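Local coordinates for triacylglycerol lipase (Clostridium botulinum, PDB 5AH1), which hydrolyses synthetic polyesters and probably triacylglycerols, and carries a bound zinc ion in its alpha/beta-hydrolase fold, at residues Y146-A151 and H156-R161; A132-A137 and G142-G147. All coordinates share one frame; numbering follows the deposited sequence.

Interaction 1: residues Y146-A151 and H156-R161; sequences YGEAHA and HNRYGR. With ZN (zinc ion), chain B.
H150 and H156 share one zinc ion, each binding it through NE2 at 2.1 Å. D130 and D302 complete the four-residue site. H150 stands on the helix that starts at E148, and H156 lies just beyond that helix. The two imidazole rings meet obliquely at the metal. The H156 ring turns its edge to the face of the Y146 ring, with the planes at 87°. This T-shaped pair brings H156 CE1 within 3.7 Å of Y146 CG. H156 CG stands between its backbone N and carbonyl carbon (chi1 74°), which swings the ring toward the zinc and the Y146 ring. The other ring nitrogen, H156 ND1, donates to N157 O at 2.8 Å, almost in the ring plane. Two backbone bonds join the segments. The bond from Y146 N to R158 O is 2.8 Å long and nearly straight (176°), and H156 N donates to A151 O at 3.1 Å. R158 runs extended past G147 and E148, and its guanidinium forms a salt bridge with D145. ND1 acting as donor is consistent with a neutral H156 that offers NE2 to the zinc. The ND1 bond to a carbonyl probably makes NE2 a stronger electron donor.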
loop_
_atom_site.group_PDB
_atom_site.type_symbol
_atom_site.label_atom_id
_atom_site.label_comp_id
_atom_site.label_asym_id
_atom_site.label_seq_id
_atom_site.Cartn_x
_atom_site.Cartn_y
_atom_site.Cartn_z
ATOM N N TYR A 146 12.751 15.473 -1.447
ATOM C CA TYR A 146 12.286 14.751 -2.627
ATOM C C TYR A 146 13.320 14.686 -3.744
ATOM O O TYR A 146 13.073 14.038 -4.754
ATOM C CB TYR A 146 11.006 15.412 -3.160
ATOM C CG TYR A 146 9.842 15.364 -2.199
ATOM C CD1 TYR A 146 9.203 14.165 -1.939
ATOM C CD2 TYR A 146 9.395 16.501 -1.536
ATOM C CE1 TYR A 146 8.144 14.102 -1.071
ATOM C CE2 TYR A 146 8.325 16.447 -0.662
ATOM C CZ TYR A 146 7.712 15.245 -0.420
ATOM O OH TYR A 146 6.644 15.220 0.453
ATOM N N GLY A 147 14.453 15.360 -3.554
ATOM C CA GLY A 147 15.495 15.420 -4.555
ATOM C C GLY A 147 15.382 16.686 -5.383
ATOM O O GLY A 147 14.314 17.012 -5.899
ATOM N N GLU A 148 16.482 17.414 -5.526
ATOM C CA GLU A 148 16.448 18.603 -6.382
ATOM C C GLU A 148 15.967 18.280 -7.796
ATOM O O GLU A 148 15.124 18.987 -8.356
ATOM C CB GLU A 148 17.820 19.265 -6.455
ATOM C CG GLU A 148 17.846 20.532 -7.299
ATOM C CD GLU A 148 19.195 21.207 -7.258
ATOM O OE1 GLU A 148 19.466 21.940 -6.288
ATOM O OE2 GLU A 148 19.994 20.981 -8.190
ATOM N N ALA A 149 16.527 17.232 -8.384
ATOM C CA ALA A 149 16.249 16.937 -9.778
ATOM C C ALA A 149 14.780 16.593 -9.953
ATOM O O ALA A 149 14.108 17.103 -10.841
ATOM C CB ALA A 149 17.145 15.834 -10.284
ATOM N N HIS A 150 14.286 15.712 -9.106
ATOM C CA HIS A 150 12.890 15.314 -9.147
ATOM C C HIS A 150 11.973 16.501 -8.935
ATOM O O HIS A 150 11.009 16.702 -9.688
ATOM C CB HIS A 150 12.640 14.272 -8.059
ATOM C CG HIS A 150 11.203 13.901 -7.908
ATOM N ND1 HIS A 150 10.646 12.782 -8.494
ATOM C CD2 HIS A 150 10.202 14.498 -7.220
ATOM C CE1 HIS A 150 9.367 12.713 -8.172
ATOM N NE2 HIS A 150 9.066 13.752 -7.412
ATOM N N ALA A 151 12.270 17.309 -7.925
ATOM C CA ALA A 151 11.394 18.431 -7.609
ATOM C C ALA A 151 11.371 19.441 -8.761
ATOM O O ALA A 151 10.338 20.041 -9.067
ATOM C CB ALA A 151 11.833 19.088 -6.314
ATOM N N HIS A 156 7.554 20.823 -8.081
ATOM C CA HIS A 156 7.098 20.901 -6.700
ATOM C C HIS A 156 8.262 21.168 -5.757
ATOM O O HIS A 156 9.406 21.258 -6.177
ATOM C CB HIS A 156 6.199 19.704 -6.301
ATOM C CG HIS A 156 6.880 18.373 -6.072
ATOM N ND1 HIS A 156 7.796 18.134 -5.069
ATOM C CD2 HIS A 156 6.649 17.166 -6.653
ATOM C CE1 HIS A 156 8.129 16.853 -5.076
ATOM N NE2 HIS A 156 7.434 16.238 -6.016
ATOM N N ASN A 157 7.971 21.332 -4.477
ATOM C CA ASN A 157 9.000 21.698 -3.523
ATOM C C ASN A 157 9.973 20.552 -3.331
ATOM O O ASN A 157 9.575 19.384 -3.314
ATOM C CB ASN A 157 8.387 21.998 -2.156
ATOM C CG ASN A 157 7.637 23.293 -2.117
ATOM O OD1 ASN A 157 7.902 24.195 -2.902
ATOM N ND2 ASN A 157 6.697 23.396 -1.188
ATOM N N ARG A 158 11.247 20.883 -3.144
ATOM C CA ARG A 158 12.243 19.880 -2.771
ATOM C C ARG A 158 12.043 19.376 -1.349
ATOM O O ARG A 158 12.214 18.184 -1.094
ATOM C CB ARG A 158 13.660 20.420 -2.914
ATOM C CG ARG A 158 14.727 19.431 -2.477
ATOM C CD ARG A 158 16.165 19.880 -2.710
ATOM N NE ARG A 158 17.080 18.950 -2.063
ATOM C CZ ARG A 158 18.386 19.153 -1.918
ATOM N NH1 ARG A 158 19.008 20.192 -2.420
ATOM N NH2 ARG A 158 19.087 18.296 -1.218
ATOM N N TYR A 159 11.697 20.272 -0.423
ATOM C CA TYR A 159 11.564 19.895 0.988
ATOM C C TYR A 159 10.122 19.840 1.403
ATOM O O TYR A 159 9.323 20.693 1.019
ATOM C CB TYR A 159 12.348 20.853 1.890
ATOM C CG TYR A 159 13.816 20.848 1.583
ATOM C CD1 TYR A 159 14.623 19.799 1.999
ATOM C CD2 TYR A 159 14.385 21.856 0.844
ATOM C CE1 TYR A 159 15.969 19.776 1.688
ATOM C CE2 TYR A 159 15.723 21.851 0.526
ATOM C CZ TYR A 159 16.519 20.799 0.954
ATOM O OH TYR A 159 17.872 20.742 0.669
ATOM N N GLY A 160 9.819 18.863 2.235
ATOM C CA GLY A 160 8.476 18.639 2.715
ATOM C C GLY A 160 8.387 18.828 4.210
ATOM O O GLY A 160 9.030 19.716 4.775
ATOM N N ARG A 161 7.598 17.993 4.866
ATOM C CA ARG A 161 7.400 18.144 6.291
ATOM C C ARG A 161 8.527 17.467 7.070
ATOM O O ARG A 161 9.439 16.866 6.488
ATOM C CB ARG A 161 6.004 17.685 6.700
ATOM C CG ARG A 161 5.711 16.240 6.525
ATOM C CD ARG A 161 4.315 15.913 7.077
ATOM N NE ARG A 161 3.238 16.616 6.382
ATOM C CZ ARG A 161 1.995 16.751 6.846
ATOM N NH1 ARG A 161 1.641 16.233 8.012
ATOM N NH2 ARG A 161 1.093 17.409 6.137
HETATM ZN ZN ZN B . 7.268 14.228 -6.473
HETATM O O HOH W 1 6.443 15.883 3.196
#

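Interaction 2: residues A132-A137 and G142-G147; sequences ACELYA and GTVDYG
E134 CG and C133 SG both stand anti to the carbonyl carbon (chi1 -66° and -64°), which sends the carboxylate and the sulfur toward the strand. In this alpha/beta-hydrolase, helix 128-140 is followed by a tight reversal into strand 142-145, which runs back antiparallel to it (local axes at 165°, approaching to 7.2 Å). E134 OE2 accepts a short bond from Y146 OH at 2.6 Å, using its anti lone pair. The oxygen meets the tyrosine ring at its edge, with the carboxylate plane turned steeply to the ring. The other oxygen, E134 OE1, accepts from G123 N, so both ends of this buried carboxylate are held. V144 packs against both the helix and the ring. Its CG1 lies over one face of the Y146 ring toward the rim and also touches E134 CG at 3.8 Å. Its CG2 packs on A137 CB at 3.9 Å. C133 CB touches Y146 CD1 at 3.9 Å, and its SG sits obliquely beside the same ring. D145, the partner of R158, forms an Asx turn, OD1 accepting from G147 N. One water bridges helix and strand, donating to C133 O at 2.7 Å and accepting from D145 N at 3.0 Å.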
loop_
_atom_site.group_PDB
_atom_site.type_symbol
_atom_site.label_atom_id
_atom_site.label_comp_id
_atom_site.label_asym_id
_atom_site.label_seq_id
_atom_site.Cartn_x
_atom_site.Cartn_y
_atom_site.Cartn_z
ATOM N N ALA A 132 8.080 7.278 -0.840
ATOM C CA ALA A 132 9.327 6.654 -0.424
ATOM C C ALA A 132 10.257 7.649 0.284
ATOM O O ALA A 132 10.883 7.308 1.288
ATOM C CB ALA A 132 10.023 5.997 -1.599
ATOM N N CYS A 133 10.346 8.872 -0.239
ATOM C CA CYS A 133 11.135 9.907 0.405
ATOM C C CYS A 133 10.561 10.239 1.772
ATOM O O CYS A 133 11.297 10.465 2.728
ATOM C CB CYS A 133 11.172 11.170 -0.459
ATOM S SG CYS A 133 12.005 10.963 -2.071
ATOM N N GLU A 134 9.235 10.289 1.857
ATOM C CA GLU A 134 8.565 10.529 3.131
ATOM C C GLU A 134 8.820 9.376 4.101
ATOM O O GLU A 134 9.057 9.608 5.286
ATOM C CB GLU A 134 7.080 10.757 2.896
ATOM C CG GLU A 134 6.829 12.047 2.109
ATOM C CD GLU A 134 5.495 12.079 1.401
ATOM O OE1 GLU A 134 4.668 11.164 1.579
ATOM O OE2 GLU A 134 5.260 13.057 0.653
ATOM N N LEU A 135 8.770 8.145 3.606
ATOM C CA LEU A 135 9.013 6.970 4.435
ATOM C C LEU A 135 10.433 6.961 5.019
ATOM O O LEU A 135 10.636 6.672 6.204
ATOM C CB LEU A 135 8.761 5.708 3.614
ATOM C CG LEU A 135 8.954 4.376 4.321
ATOM C CD1 LEU A 135 8.118 4.292 5.584
ATOM C CD2 LEU A 135 8.606 3.249 3.359
ATOM N N TYR A 136 11.412 7.298 4.183
ATOM C CA TYR A 136 12.786 7.463 4.642
ATOM C C TYR A 136 12.875 8.425 5.829
ATOM O O TYR A 136 13.405 8.075 6.888
ATOM C CB TYR A 136 13.672 7.916 3.471
ATOM C CG TYR A 136 15.074 8.267 3.882
ATOM C CD1 TYR A 136 16.049 7.294 4.031
ATOM C CD2 TYR A 136 15.426 9.580 4.126
ATOM C CE1 TYR A 136 17.333 7.625 4.427
ATOM C CE2 TYR A 136 16.698 9.921 4.529
ATOM C CZ TYR A 136 17.651 8.936 4.689
ATOM O OH TYR A 136 18.924 9.278 5.076
ATOM N N ALA A 137 12.304 9.607 5.683
ATOM C CA ALA A 137 12.355 10.596 6.757
ATOM C C ALA A 137 11.553 10.158 7.970
ATOM O O ALA A 137 11.936 10.452 9.108
ATOM C CB ALA A 137 11.862 11.933 6.255
ATOM N N GLY A 142 13.853 13.702 10.451
ATOM C CA GLY A 142 14.307 14.833 9.674
ATOM C C GLY A 142 13.269 15.315 8.691
ATOM O O GLY A 142 12.100 14.936 8.742
ATOM N N THR A 143 13.711 16.195 7.806
ATOM C CA THR A 143 12.842 16.852 6.853
ATOM C C THR A 143 12.859 16.106 5.530
ATOM O O THR A 143 13.916 15.806 4.968
ATOM C CB THR A 143 13.277 18.309 6.664
ATOM O OG1 THR A 143 13.188 18.987 7.923
ATOM C CG2 THR A 143 12.402 19.030 5.649
ATOM N N VAL A 144 11.669 15.822 5.021
ATOM C CA VAL A 144 11.547 15.123 3.755
ATOM C C VAL A 144 12.272 15.897 2.656
ATOM O O VAL A 144 12.102 17.114 2.529
ATOM C CB VAL A 144 10.065 14.973 3.372
ATOM C CG1 VAL A 144 9.913 14.287 2.022
ATOM C CG2 VAL A 144 9.297 14.197 4.457
ATOM N N ASP A 145 13.035 15.167 1.847
ATOM C CA ASP A 145 13.801 15.717 0.728
ATOM C C ASP A 145 13.477 14.883 -0.499
ATOM O O ASP A 145 13.854 13.720 -0.563
ATOM C CB ASP A 145 15.287 15.691 1.088
ATOM C CG ASP A 145 16.194 16.262 0.021
ATOM O OD1 ASP A 145 15.780 16.478 -1.135
ATOM O OD2 ASP A 145 17.375 16.510 0.344
ATOM N N TYR A 146 12.751 15.473 -1.447
ATOM C CA TYR A 146 12.286 14.751 -2.627
ATOM C C TYR A 146 13.320 14.686 -3.744
ATOM O O TYR A 146 13.073 14.038 -4.754
ATOM C CB TYR A 146 11.006 15.412 -3.160
ATOM C CG TYR A 146 9.842 15.364 -2.199
ATOM C CD1 TYR A 146 9.203 14.165 -1.939
ATOM C CD2 TYR A 146 9.395 16.501 -1.536
ATOM C CE1 TYR A 146 8.144 14.102 -1.071
ATOM C CE2 TYR A 146 8.325 16.447 -0.662
ATOM C CZ TYR A 146 7.712 15.245 -0.420
ATOM O OH TYR A 146 6.644 15.220 0.453
ATOM N N GLY A 147 14.453 15.360 -3.554
ATOM C CA GLY A 147 15.495 15.420 -4.555
ATOM C C GLY A 147 15.382 16.686 -5.383
ATOM O O GLY A 147 14.314 17.012 -5.899
HETATM O O HOH W 2 13.356 12.280 2.733
#

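In the fold
Interaction 2 comes first along the chain and runs into interaction 1 through the shared residues Y146 and G147. The order is helix 128-140, strand 142-145, helix 148-154, strand 159-163. The two strands form a small antiparallel sheet, separate from the central parallel sheet of the hydrolase fold. V144 pairs with G160 and R161 in it. The centres of the contacts are about 9 Å apart, on the same side of the chain's centre. Because D130 lies on helix 128-140, the zinc links that helix to H150 and H156, consistent with a structural role for the ion.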